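Local coordinates for protein arylalkylamine N-Acetyltransferase like 5b (Aedes aegypti, PDB 4FD4) that probably transfers acyl groups from coenzyme A thioesters to arylalkylamines such as serotonin and dopamine, as a member of the GNAT acetyltransferase family, at residues 127-132 with 146-151; 84-89 with 110-115; 45-50 with 94-99; 38-43 with 198-203. One frame throughout, in Å; residues are numbered along the deposited sequence.

Contact 1 (127-132 with 146-151)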
loop_
_atom_site.group_PDB
_atom_site.type_symbol
_atom_site.label_atom_id
_atom_site.label_comp_id
_atom_site.label_asym_id
_atom_site.label_seq_id
_atom_site.Cartn_x
_atom_site.Cartn_y
_atom_site.Cartn_z
ATOM N N TYR A 127 -10.467 6.271 -0.113
ATOM C CA TYR A 127 -9.713 5.426 -1.038
ATOM C C TYR A 127 -8.286 5.319 -0.530
ATOM O O TYR A 127 -7.587 6.328 -0.403
ATOM C CB TYR A 127 -9.728 6.061 -2.426
ATOM C CG TYR A 127 -9.259 5.211 -3.597
ATOM C CD1 TYR A 127 -8.028 5.448 -4.198
ATOM C CD2 TYR A 127 -10.076 4.236 -4.151
ATOM C CE1 TYR A 127 -7.604 4.704 -5.302
ATOM C CE2 TYR A 127 -9.665 3.483 -5.255
ATOM C CZ TYR A 127 -8.434 3.719 -5.822
ATOM O OH TYR A 127 -8.040 2.971 -6.919
ATOM N N HIS A 128 -7.840 4.097 -0.273
ATOM C CA HIS A 128 -6.562 3.893 0.391
ATOM C C HIS A 128 -5.548 3.199 -0.509
ATOM O O HIS A 128 -5.770 2.070 -0.942
ATOM C CB HIS A 128 -6.770 3.079 1.662
ATOM C CG HIS A 128 -5.557 3.000 2.527
ATOM N ND1 HIS A 128 -5.110 4.065 3.276
ATOM C CD2 HIS A 128 -4.697 1.980 2.771
ATOM C CE1 HIS A 128 -4.028 3.711 3.941
ATOM N NE2 HIS A 128 -3.753 2.448 3.650
ATOM N N VAL A 129 -4.454 3.888 -0.811
ATOM C CA VAL A 129 -3.367 3.280 -1.551
ATOM C C VAL A 129 -2.601 2.342 -0.623
ATOM O O VAL A 129 -1.975 2.788 0.347
ATOM C CB VAL A 129 -2.393 4.333 -2.148
ATOM C CG1 VAL A 129 -1.296 3.635 -2.942
ATOM C CG2 VAL A 129 -3.137 5.302 -3.047
ATOM N N HIS A 130 -2.665 1.049 -0.925
ATOM C CA HIS A 130 -1.944 0.023 -0.164
ATOM C C HIS A 130 -0.516 -0.135 -0.689
ATOM O O HIS A 130 0.418 -0.346 0.087
ATOM C CB HIS A 130 -2.626 -1.343 -0.294
ATOM C CG HIS A 130 -4.019 -1.399 0.274
ATOM N ND1 HIS A 130 -4.275 -1.322 1.619
ATOM C CD2 HIS A 130 -5.217 -1.567 -0.341
ATOM C CE1 HIS A 130 -5.585 -1.427 1.824
ATOM N NE2 HIS A 130 -6.174 -1.568 0.653
ATOM N N ILE A 131 -0.365 -0.078 -2.013
ATOM C CA ILE A 131 0.937 -0.316 -2.652
ATOM C C ILE A 131 1.250 0.758 -3.708
ATOM O O ILE A 131 0.386 1.141 -4.491
ATOM C CB ILE A 131 0.975 -1.708 -3.339
ATOM C CG1 ILE A 131 0.878 -2.834 -2.304
ATOM C CG2 ILE A 131 2.234 -1.872 -4.198
ATOM C CD1 ILE A 131 0.714 -4.225 -2.912
ATOM N N LEU A 132 2.483 1.251 -3.719
ATOM C CA LEU A 132 2.961 2.127 -4.794
ATOM C C LEU A 132 4.410 1.724 -5.037
ATOM O O LEU A 132 5.256 1.925 -4.167
ATOM C CB LEU A 132 2.895 3.591 -4.357
ATOM C CG LEU A 132 3.442 4.693 -5.282
ATOM C CD1 LEU A 132 2.693 4.722 -6.594
ATOM C CD2 LEU A 132 3.366 6.057 -4.605
ATOM N N ARG A 146 3.162 9.827 -11.455
ATOM C CA ARG A 146 2.091 9.494 -12.406
ATOM C C ARG A 146 1.178 8.378 -11.904
ATOM O O ARG A 146 -0.038 8.418 -12.130
ATOM C CB ARG A 146 2.657 9.165 -13.784
ATOM C CG ARG A 146 3.154 10.394 -14.541
ATOM C CD ARG A 146 4.002 9.982 -15.724
ATOM N NE ARG A 146 3.223 9.362 -16.786
ATOM C CZ ARG A 146 3.759 8.753 -17.841
ATOM N NH1 ARG A 146 5.082 8.692 -17.970
ATOM N NH2 ARG A 146 2.978 8.211 -18.763
ATOM N N LEU A 147 1.753 7.395 -11.213
ATOM C CA LEU A 147 0.944 6.335 -10.582
ATOM C C LEU A 147 0.031 6.898 -9.505
ATOM O O LEU A 147 -1.175 6.620 -9.494
ATOM C CB LEU A 147 1.830 5.251 -9.974
ATOM C CG LEU A 147 2.379 4.208 -10.934
ATOM C CD1 LEU A 147 3.412 3.326 -10.225
ATOM C CD2 LEU A 147 1.223 3.368 -11.497
ATOM N N LEU A 148 0.598 7.685 -8.591
ATOM C CA LEU A 148 -0.195 8.252 -7.504
ATOM C C LEU A 148 -1.248 9.200 -8.053
ATOM O O LEU A 148 -2.386 9.216 -7.594
ATOM C CB LEU A 148 0.706 9.000 -6.511
ATOM C CG LEU A 148 0.402 9.023 -5.006
ATOM C CD1 LEU A 148 0.721 10.391 -4.404
ATOM C CD2 LEU A 148 -1.013 8.582 -4.637
ATOM N N GLN A 149 -0.870 10.011 -9.029
ATOM C CA GLN A 149 -1.831 10.943 -9.614
ATOM C C GLN A 149 -2.938 10.171 -10.306
ATOM O O GLN A 149 -4.093 10.581 -10.282
ATOM C CB GLN A 149 -1.178 11.873 -10.631
ATOM C CG GLN A 149 -2.186 12.866 -11.214
ATOM C CD GLN A 149 -2.599 13.884 -10.172
ATOM O OE1 GLN A 149 -1.752 14.576 -9.616
ATOM N NE2 GLN A 149 -3.892 13.946 -9.866
ATOM N N PHE A 150 -2.578 9.070 -10.952
ATOM C CA PHE A 150 -3.574 8.262 -11.638
ATOM C C PHE A 150 -4.556 7.741 -10.583
ATOM O O PHE A 150 -5.771 7.797 -10.785
ATOM C CB PHE A 150 -2.911 7.139 -12.459
ATOM C CG PHE A 150 -3.868 6.368 -13.355
ATOM C CD1 PHE A 150 -3.734 6.406 -14.743
ATOM C CD2 PHE A 150 -4.895 5.593 -12.807
ATOM C CE1 PHE A 150 -4.616 5.695 -15.582
ATOM C CE2 PHE A 150 -5.777 4.872 -13.638
ATOM C CZ PHE A 150 -5.634 4.921 -15.018
ATOM N N GLN A 151 -4.041 7.275 -9.445
ATOM C CA GLN A 151 -4.929 6.764 -8.386
ATOM C C GLN A 151 -5.836 7.879 -7.838
ATOM O O GLN A 151 -7.017 7.657 -7.555
ATOM C CB GLN A 151 -4.123 6.092 -7.266
ATOM C CG GLN A 151 -3.530 4.716 -7.634
ATOM C CD GLN A 151 -4.563 3.586 -7.628
ATOM O OE1 GLN A 151 -5.761 3.822 -7.805
ATOM N NE2 GLN A 151 -4.096 2.349 -7.419
#
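L132 and L147 meet in the buried apolar centre of this strand-helix pair, where methyl CD1 of L132 lies 3.5 Å from CB of L147. The other L132 methyl, CD2, approaches CG of L148 at 4.2 Å, so the leucine straddles two successive helix residues. One step outward, V129 CG2 faces L148 CD2, also at 4.2 Å, and the flank of Q151 near its CB. The strand and helix run nearly antiparallel, with their axes 9.9 Å apart. Both belong to the beta-alpha-beta unit formed by strand 126-134, helix 143-158 and strand 162-167, the part that in GNAT enzymes generally binds acetyl-CoA. A classic beta bulge, where H130 and I131 together lie opposite the single residue I77, breaks the alternation of the strand between V129 and L132 and lets both side chains point at the helix. Such a bulge in the fourth strand is a hallmark of the family; here a bound glycerol is hydrogen-bonded to the backbone N of L132. At the polar edge Y127 OH donates to Q151 OE1 over 2.6 Å. The phenol comes in 24° off the carbonyl plane, and the amide meets the rim of the ring with the two planes 62° apart. A bend at chi2 (-76°) brings the Q151 amide to the tyrosine, while its NE2 is held by S76 OG and T60 O.

Contact 2 (84-89 with 110-115)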
loop_
_atom_site.group_PDB
_atom_site.type_symbol
_atom_site.label_atom_id
_atom_site.label_comp_id
_atom_site.label_asym_id
_atom_site.label_seq_id
_atom_site.Cartn_x
_atom_site.Cartn_y
_atom_site.Cartn_z
ATOM N N GLY A 84 -15.019 0.175 10.720
ATOM C CA GLY A 84 -15.241 -1.248 10.895
ATOM C C GLY A 84 -14.095 -2.096 10.368
ATOM O O GLY A 84 -13.884 -3.226 10.824
ATOM N N ASP A 85 -13.341 -1.544 9.418
ATOM C CA ASP A 85 -12.317 -2.321 8.727
ATOM C C ASP A 85 -11.218 -2.829 9.655
ATOM O O ASP A 85 -10.866 -3.993 9.591
ATOM C CB ASP A 85 -11.740 -1.558 7.528
ATOM C CG ASP A 85 -12.677 -1.568 6.326
ATOM O OD1 ASP A 85 -12.343 -0.925 5.310
ATOM O OD2 ASP A 85 -13.747 -2.214 6.392
ATOM N N PRO A 86 -10.682 -1.969 10.529
ATOM C CA PRO A 86 -9.674 -2.482 11.472
ATOM C C PRO A 86 -10.103 -3.732 12.258
ATOM O O PRO A 86 -9.320 -4.691 12.355
ATOM C CB PRO A 86 -9.447 -1.292 12.407
ATOM C CG PRO A 86 -9.697 -0.104 11.524
ATOM C CD PRO A 86 -10.832 -0.505 10.622
ATOM N N ASP A 87 -11.312 -3.738 12.814
ATOM C CA ASP A 87 -11.773 -4.913 13.566
ATOM C C ASP A 87 -11.871 -6.161 12.683
ATOM O O ASP A 87 -11.448 -7.256 13.072
ATOM C CB ASP A 87 -13.113 -4.626 14.256
ATOM C CG ASP A 87 -12.983 -3.618 15.394
ATOM O OD1 ASP A 87 -11.924 -3.599 16.058
ATOM O OD2 ASP A 87 -13.934 -2.841 15.619
ATOM N N ALA A 88 -12.425 -5.994 11.490
ATOM C CA ALA A 88 -12.463 -7.084 10.522
ATOM C C ALA A 88 -11.058 -7.599 10.176
ATOM O O ALA A 88 -10.851 -8.806 10.026
ATOM C CB ALA A 88 -13.201 -6.654 9.269
ATOM N N MET A 89 -10.096 -6.688 10.055
ATOM C CA MET A 89 -8.715 -7.084 9.770
ATOM C C MET A 89 -8.139 -7.894 10.916
ATOM O O MET A 89 -7.434 -8.871 10.696
ATOM C CB MET A 89 -7.837 -5.862 9.489
ATOM C CG MET A 89 -8.174 -5.178 8.169
ATOM S SD MET A 89 -7.674 -3.452 8.111
ATOM C CE MET A 89 -5.902 -3.641 7.915
ATOM N N LEU A 110 -3.790 -1.295 12.860
ATOM C CA LEU A 110 -3.421 -0.241 13.818
ATOM C C LEU A 110 -3.204 1.081 13.094
ATOM O O LEU A 110 -3.663 2.142 13.545
ATOM C CB LEU A 110 -2.145 -0.620 14.574
ATOM C CG LEU A 110 -1.435 0.486 15.368
ATOM C CD1 LEU A 110 -2.327 1.041 16.471
ATOM C CD2 LEU A 110 -0.143 -0.058 15.960
ATOM N N LEU A 111 -2.497 1.015 11.968
ATOM C CA LEU A 111 -2.236 2.214 11.182
ATOM C C LEU A 111 -3.560 2.861 10.791
ATOM O O LEU A 111 -3.743 4.083 10.942
ATOM C CB LEU A 111 -1.401 1.884 9.945
ATOM C CG LEU A 111 0.055 1.504 10.234
ATOM C CD1 LEU A 111 0.636 0.731 9.063
ATOM C CD2 LEU A 111 0.889 2.740 10.542
ATOM N N GLU A 112 -4.492 2.035 10.322
ATOM C CA GLU A 112 -5.760 2.546 9.819
ATOM C C GLU A 112 -6.597 3.129 10.954
ATOM O O GLU A 112 -7.215 4.186 10.820
ATOM C CB GLU A 112 -6.537 1.452 9.079
ATOM C CG GLU A 112 -7.745 1.983 8.353
ATOM C CD GLU A 112 -8.496 0.924 7.563
ATOM O OE1 GLU A 112 -7.870 -0.030 7.035
ATOM O OE2 GLU A 112 -9.728 1.072 7.457
ATOM N N ARG A 113 -6.596 2.432 12.079
ATOM C CA ARG A 113 -7.385 2.818 13.243
ATOM C C ARG A 113 -6.875 4.132 13.807
ATOM O O ARG A 113 -7.655 4.995 14.193
ATOM C CB ARG A 113 -7.303 1.731 14.316
ATOM C CG ARG A 113 -8.480 1.746 15.286
ATOM C CD ARG A 113 -8.202 0.862 16.490
ATOM N NE ARG A 113 -8.051 -0.556 16.156
ATOM C CZ ARG A 113 -9.067 -1.403 15.987
ATOM N NH1 ARG A 113 -8.828 -2.678 15.702
ATOM N NH2 ARG A 113 -10.321 -0.979 16.085
ATOM N N THR A 114 -5.557 4.294 13.824
ATOM C CA THR A 114 -4.950 5.500 14.371
ATOM C C THR A 114 -5.198 6.687 13.458
ATOM O O THR A 114 -5.475 7.801 13.924
ATOM C CB THR A 114 -3.425 5.336 14.568
ATOM O OG1 THR A 114 -3.170 4.299 15.529
ATOM C CG2 THR A 114 -2.820 6.631 15.069
ATOM N N ALA A 115 -5.077 6.455 12.153
ATOM C CA ALA A 115 -5.289 7.530 11.195
ATOM C C ALA A 115 -6.734 7.991 11.258
ATOM O O ALA A 115 -7.009 9.187 11.235
ATOM C CB ALA A 115 -4.931 7.079 9.789
#
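D87 OD1 is gripped by two nitrogens of R113, NH2 at 3.1 Å and NH1 at 3.2 Å, in an end-on salt bridge that converges on a single oxygen. The acceptor lies close to the guanidinium plane, but both N-H groups reach the carboxylate from above the same face, and the two flat groups are turned 41° against each other. P86 packs against one face of this arginine: its CB sits over the centre of the guanidinium, 3.6 Å from CZ. The bend at chi3 (-64°) folds the R113 chain across the proline ring toward the aspartate.

E112, the residue before R113, stretches out with an extended chain. Its OE2 lies 3.3 Å from CB of D85 and also touches P86 CD, while its OE1 rests 3.6 Å from SD of M89. The D85 carboxylate stands nearly perpendicular to that of E112, with OD1 3.9 Å from OE2; this oxygen of D85 accepts from Q82 N, and the start of helix 85-95 would probably temper the like charges. With the axes 9.1 Å apart and their directions at 162°, this is the packing of an antiparallel helical hairpin, here made by the consecutive helices 85-95 and 99-115.

Contact 3 (45-50 with 94-99)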
loop_
_atom_site.group_PDB
_atom_site.type_symbol
_atom_site.label_atom_id
_atom_site.label_comp_id
_atom_site.label_asym_id
_atom_site.label_seq_id
_atom_site.Cartn_x
_atom_site.Cartn_y
_atom_site.Cartn_z
ATOM N N THR A 45 4.448 -13.970 2.061
ATOM C CA THR A 45 3.721 -15.226 2.095
ATOM C C THR A 45 2.620 -15.215 1.050
ATOM O O THR A 45 2.309 -14.162 0.473
ATOM C CB THR A 45 3.064 -15.445 3.461
ATOM O OG1 THR A 45 2.161 -14.362 3.728
ATOM C CG2 THR A 45 4.109 -15.504 4.564
ATOM N N LEU A 46 2.017 -16.378 0.826
ATOM C CA LEU A 46 0.909 -16.508 -0.118
ATOM C C LEU A 46 -0.337 -15.724 0.316
ATOM O O LEU A 46 -1.058 -15.193 -0.528
ATOM C CB LEU A 46 0.555 -17.978 -0.351
ATOM C CG LEU A 46 -0.421 -18.253 -1.505
ATOM C CD1 LEU A 46 0.130 -17.741 -2.833
ATOM C CD2 LEU A 46 -0.780 -19.740 -1.621
ATOM N N ASP A 47 -0.614 -15.640 1.615
ATOM C CA ASP A 47 -1.815 -14.907 2.029
ATOM C C ASP A 47 -1.705 -13.384 1.818
ATOM O O ASP A 47 -2.710 -12.710 1.518
ATOM C CB ASP A 47 -2.389 -15.325 3.415
ATOM C CG ASP A 47 -1.332 -15.553 4.492
ATOM O OD1 ASP A 47 -1.752 -15.800 5.658
ATOM O OD2 ASP A 47 -0.118 -15.503 4.211
ATOM N N ASP A 48 -0.470 -12.886 1.915
ATOM C CA ASP A 48 -0.097 -11.505 1.626
ATOM C C ASP A 48 -0.401 -11.232 0.147
ATOM O O ASP A 48 -1.139 -10.302 -0.231
ATOM C CB ASP A 48 1.414 -11.385 1.896
ATOM C CG ASP A 48 1.895 -9.954 2.038
ATOM O OD1 ASP A 48 2.844 -9.725 2.822
ATOM O OD2 ASP A 48 1.340 -9.058 1.370
ATOM N N GLU A 49 0.178 -12.079 -0.696
ATOM C CA GLU A 49 -0.031 -12.014 -2.122
ATOM C C GLU A 49 -1.515 -12.057 -2.498
ATOM O O GLU A 49 -1.996 -11.271 -3.326
ATOM C CB GLU A 49 0.712 -13.189 -2.760
ATOM C CG GLU A 49 0.800 -13.156 -4.246
ATOM C CD GLU A 49 1.839 -14.146 -4.749
ATOM O OE1 GLU A 49 3.055 -13.861 -4.628
ATOM O OE2 GLU A 49 1.431 -15.216 -5.228
ATOM N N ARG A 50 -2.253 -12.975 -1.891
ATOM C CA ARG A 50 -3.676 -13.079 -2.167
ATOM C C ARG A 50 -4.403 -11.784 -1.836
ATOM O O ARG A 50 -5.305 -11.357 -2.578
ATOM C CB ARG A 50 -4.309 -14.233 -1.388
ATOM C CG ARG A 50 -5.770 -14.470 -1.742
ATOM C CD ARG A 50 -6.320 -15.742 -1.109
ATOM N NE ARG A 50 -6.207 -15.701 0.344
ATOM C CZ ARG A 50 -5.337 -16.422 1.045
ATOM N NH1 ARG A 50 -4.509 -17.257 0.423
ATOM N NH2 ARG A 50 -5.299 -16.310 2.370
ATOM N N ALA A 94 -6.682 -13.420 12.906
ATOM C CA ALA A 94 -6.836 -14.605 13.755
ATOM C C ALA A 94 -7.047 -15.928 12.994
ATOM O O ALA A 94 -6.933 -17.005 13.581
ATOM C CB ALA A 94 -7.964 -14.392 14.759
ATOM N N THR A 95 -7.372 -15.857 11.706
ATOM C CA THR A 95 -7.746 -17.063 10.961
ATOM C C THR A 95 -6.864 -17.317 9.725
ATOM O O THR A 95 -6.992 -18.345 9.053
ATOM C CB THR A 95 -9.238 -17.022 10.551
ATOM O OG1 THR A 95 -9.417 -16.135 9.441
ATOM C CG2 THR A 95 -10.102 -16.533 11.707
ATOM N N THR A 96 -5.962 -16.384 9.434
ATOM C CA THR A 96 -5.165 -16.464 8.213
ATOM C C THR A 96 -4.145 -17.611 8.278
ATOM O O THR A 96 -3.863 -18.140 9.353
ATOM C CB THR A 96 -4.480 -15.117 7.905
ATOM O OG1 THR A 96 -4.093 -15.068 6.525
ATOM C CG2 THR A 96 -3.287 -14.896 8.818
ATOM N N GLU A 97 -3.610 -18.006 7.128
ATOM C CA GLU A 97 -2.724 -19.174 7.061
ATOM C C GLU A 97 -1.394 -18.984 7.790
ATOM O O GLU A 97 -0.949 -19.879 8.510
ATOM C CB GLU A 97 -2.462 -19.600 5.611
ATOM C CG GLU A 97 -3.652 -20.230 4.903
ATOM C CD GLU A 97 -4.460 -19.217 4.111
ATOM O OE1 GLU A 97 -4.310 -18.005 4.376
ATOM O OE2 GLU A 97 -5.234 -19.629 3.219
ATOM N N THR A 98 -0.745 -17.835 7.610
ATOM C CA THR A 98 0.569 -17.655 8.211
ATOM C C THR A 98 0.567 -16.662 9.357
ATOM O O THR A 98 -0.240 -15.730 9.388
ATOM C CB THR A 98 1.647 -17.235 7.171
ATOM O OG1 THR A 98 1.450 -15.871 6.791
ATOM C CG2 THR A 98 1.585 -18.122 5.926
ATOM N N LYS A 99 1.490 -16.843 10.295
ATOM C CA LYS A 99 1.592 -15.901 11.393
ATOM C C LYS A 99 2.099 -14.556 10.889
ATOM O O LYS A 99 1.673 -13.519 11.378
ATOM C CB LYS A 99 2.488 -16.426 12.525
ATOM C CG LYS A 99 2.716 -15.381 13.629
ATOM C CD LYS A 99 2.898 -16.014 14.999
ATOM C CE LYS A 99 3.314 -14.983 16.039
ATOM N NZ LYS A 99 2.427 -13.789 16.063
#
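Two helix N-termini are tied together where D47, in the first turn of helix 46-53, reaches the T96-T98 turn leading from helix 85-95 into helix 99-115. T45 and T98 occupy the N-cap positions of helices 46-53 and 99-115, and the buried carboxylate of D47 stands between them with four bonds to its two oxygens. OD1 takes the hydroxyl of T96 at 2.6 Å on its anti side and the backbone N of T98 at 3.0 Å on its syn side, both somewhat out of the carboxylate plane, the latter bond nearly straight at 168°. OD2 receives T98 OG1 at 3.0 Å through its syn lone pair, and T45 OG1 of its own segment meets it at 2.6 Å, almost in line with the C-O bond. T98 OG1 also accepts from W101 N, so this one hydroxyl caps its own helix and binds the aspartate. T96 turns its OG1 opposite the backbone N (chi1 -161°), which directs the hydroxyl at D47. Beside these bonds the two threonines reach tip to tip, T45 CG2 lying 3.5 Å from T98 OG1.

On the exposed side R50 NH2 forms a salt bridge with E97 OE1 at 2.8 Å, using the syn lone pair, with the guanidinium and carboxylate planes 53° apart. E97 OE1 is also only 3.6 Å from D47 OD1. With four donors around it and two helix starts close by, D47 is probably ionised, and the arginine is placed to offset the repulsion between the two acids.

Contact 4 (38-43 with 198-203)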
loop_
_atom_site.group_PDB
_atom_site.type_symbol
_atom_site.label_atom_id
_atom_site.label_comp_id
_atom_site.label_asym_id
_atom_site.label_seq_id
_atom_site.Cartn_x
_atom_site.Cartn_y
_atom_site.Cartn_z
ATOM N N TYR A 38 10.621 -7.783 8.953
ATOM C CA TYR A 38 9.981 -8.762 9.823
ATOM C C TYR A 38 11.001 -9.672 10.491
ATOM O O TYR A 38 11.914 -10.198 9.846
ATOM C CB TYR A 38 8.973 -9.604 9.044
ATOM C CG TYR A 38 8.084 -10.492 9.904
ATOM C CD1 TYR A 38 7.233 -9.954 10.857
ATOM C CD2 TYR A 38 8.072 -11.861 9.729
ATOM C CE1 TYR A 38 6.402 -10.769 11.627
ATOM C CE2 TYR A 38 7.253 -12.683 10.491
ATOM C CZ TYR A 38 6.425 -12.131 11.434
ATOM O OH TYR A 38 5.610 -12.953 12.177
ATOM N N VAL A 39 10.801 -9.853 11.792
ATOM C CA VAL A 39 11.686 -10.596 12.680
ATOM C C VAL A 39 11.930 -12.065 12.315
ATOM O O VAL A 39 13.037 -12.575 12.518
ATOM C CB VAL A 39 11.158 -10.477 14.125
ATOM C CG1 VAL A 39 11.448 -11.737 14.929
ATOM C CG2 VAL A 39 11.726 -9.231 14.789
ATOM N N HIS A 40 10.919 -12.749 11.783
ATOM C CA HIS A 40 11.055 -14.184 11.523
ATOM C C HIS A 40 11.256 -14.563 10.052
ATOM O O HIS A 40 11.027 -15.714 9.668
ATOM C CB HIS A 40 9.870 -14.964 12.106
ATOM C CG HIS A 40 9.614 -14.681 13.553
ATOM N ND1 HIS A 40 10.504 -15.024 14.549
ATOM C CD2 HIS A 40 8.565 -14.089 14.173
ATOM C CE1 HIS A 40 10.014 -14.654 15.719
ATOM N NE2 HIS A 40 8.839 -14.081 15.518
ATOM N N GLY A 41 11.688 -13.608 9.232
ATOM C CA GLY A 41 11.893 -13.871 7.816
ATOM C C GLY A 41 11.396 -12.744 6.926
ATOM O O GLY A 41 10.294 -12.212 7.126
ATOM N N LYS A 42 12.204 -12.378 5.936
ATOM C CA LYS A 42 11.890 -11.232 5.093
ATOM C C LYS A 42 10.976 -11.571 3.910
ATOM O O LYS A 42 10.412 -10.672 3.282
ATOM C CB LYS A 42 13.184 -10.576 4.588
ATOM C CG LYS A 42 14.050 -11.496 3.724
ATOM C CD LYS A 42 15.348 -10.814 3.283
ATOM C CE LYS A 42 16.180 -10.345 4.474
ATOM N NZ LYS A 42 15.956 -8.905 4.812
ATOM N N SER A 43 10.825 -12.853 3.598
ATOM C CA SER A 43 10.026 -13.232 2.431
ATOM C C SER A 43 8.537 -12.996 2.667
ATOM O O SER A 43 8.046 -13.138 3.795
ATOM C CB SER A 43 10.245 -14.696 2.052
ATOM O OG SER A 43 9.496 -15.022 0.888
ATOM N N GLU A 198 5.194 -8.000 21.975
ATOM C CA GLU A 198 6.304 -8.481 21.155
ATOM C C GLU A 198 6.740 -7.492 20.073
ATOM O O GLU A 198 5.902 -6.945 19.338
ATOM C CB GLU A 198 5.923 -9.813 20.511
ATOM C CG GLU A 198 7.088 -10.571 19.897
ATOM C CD GLU A 198 6.702 -11.978 19.460
ATOM O OE1 GLU A 198 7.485 -12.593 18.700
ATOM O OE2 GLU A 198 5.625 -12.470 19.881
ATOM N N LYS A 199 8.031 -7.288 19.961
ATOM C CA LYS A 199 8.649 -6.534 18.909
ATOM C C LYS A 199 8.777 -7.377 17.668
ATOM O O LYS A 199 9.477 -8.349 17.688
ATOM C CB LYS A 199 10.039 -6.159 19.353
ATOM C CG LYS A 199 10.694 -5.135 18.508
ATOM C CD LYS A 199 12.160 -5.212 18.666
ATOM C CE LYS A 199 12.816 -4.487 17.580
ATOM N NZ LYS A 199 12.561 -3.071 17.679
ATOM N N LEU A 200 8.120 -7.000 16.576
ATOM C CA LEU A 200 8.021 -7.900 15.429
ATOM C C LEU A 200 8.742 -7.398 14.184
ATOM O O LEU A 200 8.902 -8.133 13.216
ATOM C CB LEU A 200 6.554 -8.174 15.105
ATOM C CG LEU A 200 5.855 -9.158 16.034
ATOM C CD1 LEU A 200 4.349 -9.100 15.843
ATOM C CD2 LEU A 200 6.386 -10.565 15.811
ATOM N N PHE A 201 9.170 -6.144 14.212
ATOM C CA PHE A 201 9.817 -5.557 13.055
ATOM C C PHE A 201 11.119 -4.891 13.441
ATOM O O PHE A 201 11.183 -4.155 14.420
ATOM C CB PHE A 201 8.875 -4.567 12.371
ATOM C CG PHE A 201 7.599 -5.198 11.885
ATOM C CD1 PHE A 201 7.543 -5.809 10.642
ATOM C CD2 PHE A 201 6.464 -5.197 12.679
ATOM C CE1 PHE A 201 6.374 -6.394 10.190
ATOM C CE2 PHE A 201 5.287 -5.787 12.239
ATOM C CZ PHE A 201 5.240 -6.383 10.993
ATOM N N GLU A 202 12.152 -5.157 12.651
ATOM C CA GLU A 202 13.492 -4.662 12.921
ATOM C C GLU A 202 14.094 -4.107 11.642
ATOM O O GLU A 202 14.900 -4.771 10.992
ATOM C CB GLU A 202 14.366 -5.801 13.443
ATOM C CG GLU A 202 15.303 -5.418 14.582
ATOM C CD GLU A 202 15.458 -6.537 15.602
ATOM O OE1 GLU A 202 15.228 -6.279 16.802
ATOM O OE2 GLU A 202 15.806 -7.670 15.206
ATOM N N PRO A 203 13.704 -2.881 11.268
ATOM C CA PRO A 203 14.203 -2.333 10.003
ATOM C C PRO A 203 15.711 -2.087 10.058
ATOM O O PRO A 203 16.183 -1.307 10.901
ATOM C CB PRO A 203 13.439 -1.005 9.864
ATOM C CG PRO A 203 13.044 -0.640 11.264
ATOM C CD PRO A 203 12.846 -1.929 11.997
#
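Y38 and F201 form a single beta bridge between two irregular segments, the turn after helix 33-37 and the long loop between strands 182-188 and 209-216. V39 N donates to L200 O at 2.9 Å with an N-H...O angle of 157°, and a backbone bond between S37 and E202 continues the link. A type I turn from Y38 to G41 then carries the chain away; the positive phi of G41 suits its glycine.

The carbonyl of L200 is the hub for the neighbouring side chains as well. Besides the V39 amide it meets CD1 of the Y38 ring at 3.4 Å and, at a like distance, CB and CG2 of V39. The tyrosine runs alongside L200, with CE1 4.2 Å from CD2, because its CG is turned opposite the backbone N (chi1 -170°). F201 brings CE1 to the rim of this ring, 3.7 Å from CD1, and the two ring planes are inclined at 56°. Beyond them, Y38 OH is hydrogen-bonded to D103 of helix 99-115, a helix that F201 also touches at L107.

At the outer edge H40 points its ring edge at E198, leaving 3.8 Å between NE2 and OE1. Its own neighbour V39 covers one imidazole face with CG1.

Y38 thus combines a buried apolar ring with a satisfied hydroxyl, whereas H40 and E198 are too far apart for a firm bond; any attraction would be weak and mainly electrostatic, and would depend on the histidine being protonated.

How the contacts relate
Contact 1 lies in the core, its centre about 8 Å from that of the chain, and joins sheet to helix through leucines, a valine and one buried polar bond. Contacts 2 and 3 sit near the surface and rely on charges: an arginine-aspartate pair over a proline in one, a carboxylate that accepts several hydrogen bonds plus a salt bridge in the other. Both use helix 85-95, contact 2 at its start and contact 3 around its end. Contact 4, partly buried and farthest out, joins two loops by backbone and aromatic packing. It touches contact 3, K99 CG lying 4.0 Å from Y38 OH, and helix 99-115 forms one side of contact 2 and packs against contacts 3 and 4.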